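Local coordinates for putative alpha-L-fucosidase (Bacteroides thetaiotaomicron, PDB 3EYP), which probably hydrolyses alpha-L-fucosidic linkages, at residues A[191-196]-A[203-208]. Residues are numbered along the deposited sequence; the frame is centred on the assembly and turned at random.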
loop_
_atom_site.group_PDB
_atom_site.type_symbol
_atom_site.label_atom_id
_atom_site.label_comp_id
_atom_site.label_asym_id
_atom_site.label_seq_id
_atom_site.Cartn_x
_atom_site.Cartn_y
_atom_site.Cartn_z
ATOM N N ASP A 191 12.173 -10.440 -7.188
ATOM C CA ASP A 191 11.329 -10.148 -6.028
ATOM C C ASP A 191 10.563 -8.829 -6.211
ATOM O O ASP A 191 9.840 -8.363 -5.320
ATOM C CB ASP A 191 12.154 -10.087 -4.754
ATOM C CG ASP A 191 12.524 -11.481 -4.219
ATOM O OD1 ASP A 191 12.108 -12.510 -4.798
ATOM O OD2 ASP A 191 13.229 -11.521 -3.197
ATOM N N CYS A 192 10.709 -8.262 -7.393
ATOM C CA CYS A 192 10.124 -6.947 -7.669
ATOM C C CYS A 192 8.631 -7.042 -7.983
ATOM O O CYS A 192 8.190 -7.665 -8.926
ATOM C CB CYS A 192 10.845 -6.211 -8.795
ATOM S SG CYS A 192 10.246 -4.457 -8.962
ATOM N N VAL A 193 7.879 -6.352 -7.169
ATOM C CA VAL A 193 6.408 -6.240 -7.297
ATOM C C VAL A 193 6.106 -5.170 -8.312
ATOM O O VAL A 193 6.646 -4.052 -8.276
ATOM C CB VAL A 193 5.768 -5.795 -5.956
ATOM C CG1 VAL A 193 4.343 -5.460 -6.139
ATOM C CG2 VAL A 193 5.916 -6.830 -4.866
ATOM N N ILE A 194 5.248 -5.521 -9.249
ATOM C CA ILE A 194 4.794 -4.584 -10.273
ATOM C C ILE A 194 3.396 -4.002 -10.023
ATOM O O ILE A 194 2.414 -4.751 -9.930
ATOM C CB ILE A 194 4.845 -5.207 -11.640
ATOM C CG1 ILE A 194 6.289 -5.572 -12.013
ATOM C CG2 ILE A 194 4.190 -4.265 -12.676
ATOM C CD1 ILE A 194 6.339 -6.475 -13.290
ATOM N N PHE A 195 3.357 -2.680 -9.857
ATOM C CA PHE A 195 2.064 -1.921 -9.815
ATOM C C PHE A 195 1.762 -1.665 -11.271
ATOM O O PHE A 195 2.483 -0.924 -11.950
ATOM C CB PHE A 195 2.157 -0.608 -9.038
ATOM C CG PHE A 195 0.910 0.216 -9.084
ATOM C CD1 PHE A 195 -0.060 0.120 -8.071
ATOM C CD2 PHE A 195 0.702 1.113 -10.112
ATOM C CE1 PHE A 195 -1.234 0.889 -8.103
ATOM C CE2 PHE A 195 -0.478 1.927 -10.142
ATOM C CZ PHE A 195 -1.433 1.798 -9.145
ATOM N N GLY A 196 0.692 -2.301 -11.755
ATOM C CA GLY A 196 0.346 -2.244 -13.187
ATOM C C GLY A 196 -1.053 -1.722 -13.434
ATOM O O GLY A 196 -1.993 -1.968 -12.680
ATOM N N PHE A 203 0.516 -8.467 -16.190
ATOM C CA PHE A 203 1.803 -8.474 -15.552
ATOM C C PHE A 203 1.781 -7.886 -14.140
ATOM O O PHE A 203 2.758 -7.925 -13.394
ATOM C CB PHE A 203 2.798 -7.738 -16.436
ATOM C CG PHE A 203 2.731 -8.161 -17.865
ATOM C CD1 PHE A 203 3.029 -9.480 -18.208
ATOM C CD2 PHE A 203 2.392 -7.271 -18.863
ATOM C CE1 PHE A 203 3.014 -9.873 -19.543
ATOM C CE2 PHE A 203 2.333 -7.680 -20.201
ATOM C CZ PHE A 203 2.634 -8.974 -20.530
ATOM N N ALA A 204 0.662 -7.295 -13.805
ATOM C CA ALA A 204 0.523 -6.605 -12.529
ATOM C C ALA A 204 0.529 -7.602 -11.385
ATOM O O ALA A 204 -0.130 -8.654 -11.453
ATOM C CB ALA A 204 -0.820 -5.815 -12.528
ATOM N N ASP A 205 1.235 -7.236 -10.334
ATOM C CA ASP A 205 1.209 -7.931 -9.045
ATOM C C ASP A 205 0.158 -7.295 -8.153
ATOM O O ASP A 205 -0.529 -7.968 -7.363
ATOM C CB ASP A 205 2.569 -7.904 -8.370
ATOM C CG ASP A 205 3.577 -8.731 -9.106
ATOM O OD1 ASP A 205 3.318 -9.914 -9.397
ATOM O OD2 ASP A 205 4.634 -8.198 -9.372
ATOM N N VAL A 206 0.085 -5.985 -8.275
ATOM C CA VAL A 206 -0.885 -5.162 -7.516
ATOM C C VAL A 206 -1.566 -4.171 -8.430
ATOM O O VAL A 206 -1.020 -3.760 -9.480
ATOM C CB VAL A 206 -0.232 -4.515 -6.284
ATOM C CG1 VAL A 206 0.477 -5.611 -5.421
ATOM C CG2 VAL A 206 0.797 -3.393 -6.673
ATOM N N ARG A 207 -2.766 -3.775 -8.023
ATOM C CA ARG A 207 -3.580 -2.869 -8.813
ATOM C C ARG A 207 -3.824 -1.535 -8.158
ATOM O O ARG A 207 -3.719 -1.370 -6.939
ATOM C CB ARG A 207 -4.972 -3.523 -9.058
ATOM C CG ARG A 207 -5.846 -3.711 -7.784
ATOM C CD ARG A 207 -7.263 -4.326 -8.105
ATOM N NE ARG A 207 -8.252 -4.050 -7.061
ATOM C CZ ARG A 207 -8.681 -4.930 -6.150
ATOM N NH1 ARG A 207 -8.116 -6.120 -6.047
ATOM N NH2 ARG A 207 -9.588 -4.573 -5.241
ATOM N N TRP A 208 -4.276 -0.606 -8.991
ATOM C CA TRP A 208 -4.913 0.621 -8.510
ATOM C C TRP A 208 -6.336 0.387 -7.968
ATOM O O TRP A 208 -7.008 -0.572 -8.286
ATOM C CB TRP A 208 -4.962 1.683 -9.609
ATOM C CG TRP A 208 -5.257 3.043 -9.105
ATOM C CD1 TRP A 208 -4.760 3.639 -7.982
ATOM C CD2 TRP A 208 -6.086 4.013 -9.748
ATOM N NE1 TRP A 208 -5.255 4.924 -7.883
ATOM C CE2 TRP A 208 -6.061 5.173 -8.962
ATOM C CE3 TRP A 208 -6.856 4.002 -10.921
ATOM C CZ2 TRP A 208 -6.775 6.334 -9.320
ATOM C CZ3 TRP A 208 -7.546 5.143 -11.281
ATOM C CH2 TRP A 208 -7.499 6.285 -10.495
HETATM O O HOH W 1 -4.465 -1.172 -11.805
#
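F195 and V193, both on the strand 193-195, reach V206 and W208 with apolar groups. F195 CD1 lies 3.9 Å from V206 CG2, which approaches the edge of the ring near its plane, and the two side chains cross at about a right angle. With CG anti to the backbone N (chi1 175°), the phenyl ring extends along 206-208, bringing CZ to 3.6 Å from W208 CB; W164 stacks on this ring. V193 CG1 meets V206 CG1 at 3.9 Å, and W17 of the helix 12-20 touches both valines. A single bridge joins F195 to V206: I194 O accepts from V206 N, and G196 N donates to V206 O at 3.2 Å, nearly straight at 170°. I194 O is gripped twice, since D205 N also donates to it at 2.8 Å, in the carbonyl plane. Beyond the bridge, one water accepts from the backbone N of W208 and donates to G196 O at 2.7 Å. At the other polar edge, D205 OD2 uses its anti lone pair to accept from I194 N at 2.7 Å, while OD1 forms a salt bridge to R13. With an alanine here, I194 N is likely to lose this acceptor and R13 its carboxylate. The carboxylate probably takes the place that a neighbouring strand's carbonyl would have, and the pairing of its OD1 with R13 probably favours the charged form. In the parallel sheet of the TIM-barrel domain, 193-195 pairs with 162-164 on one side; this short, mixed backbone and side-chain bonding fastens the loop that follows the strand to its other side.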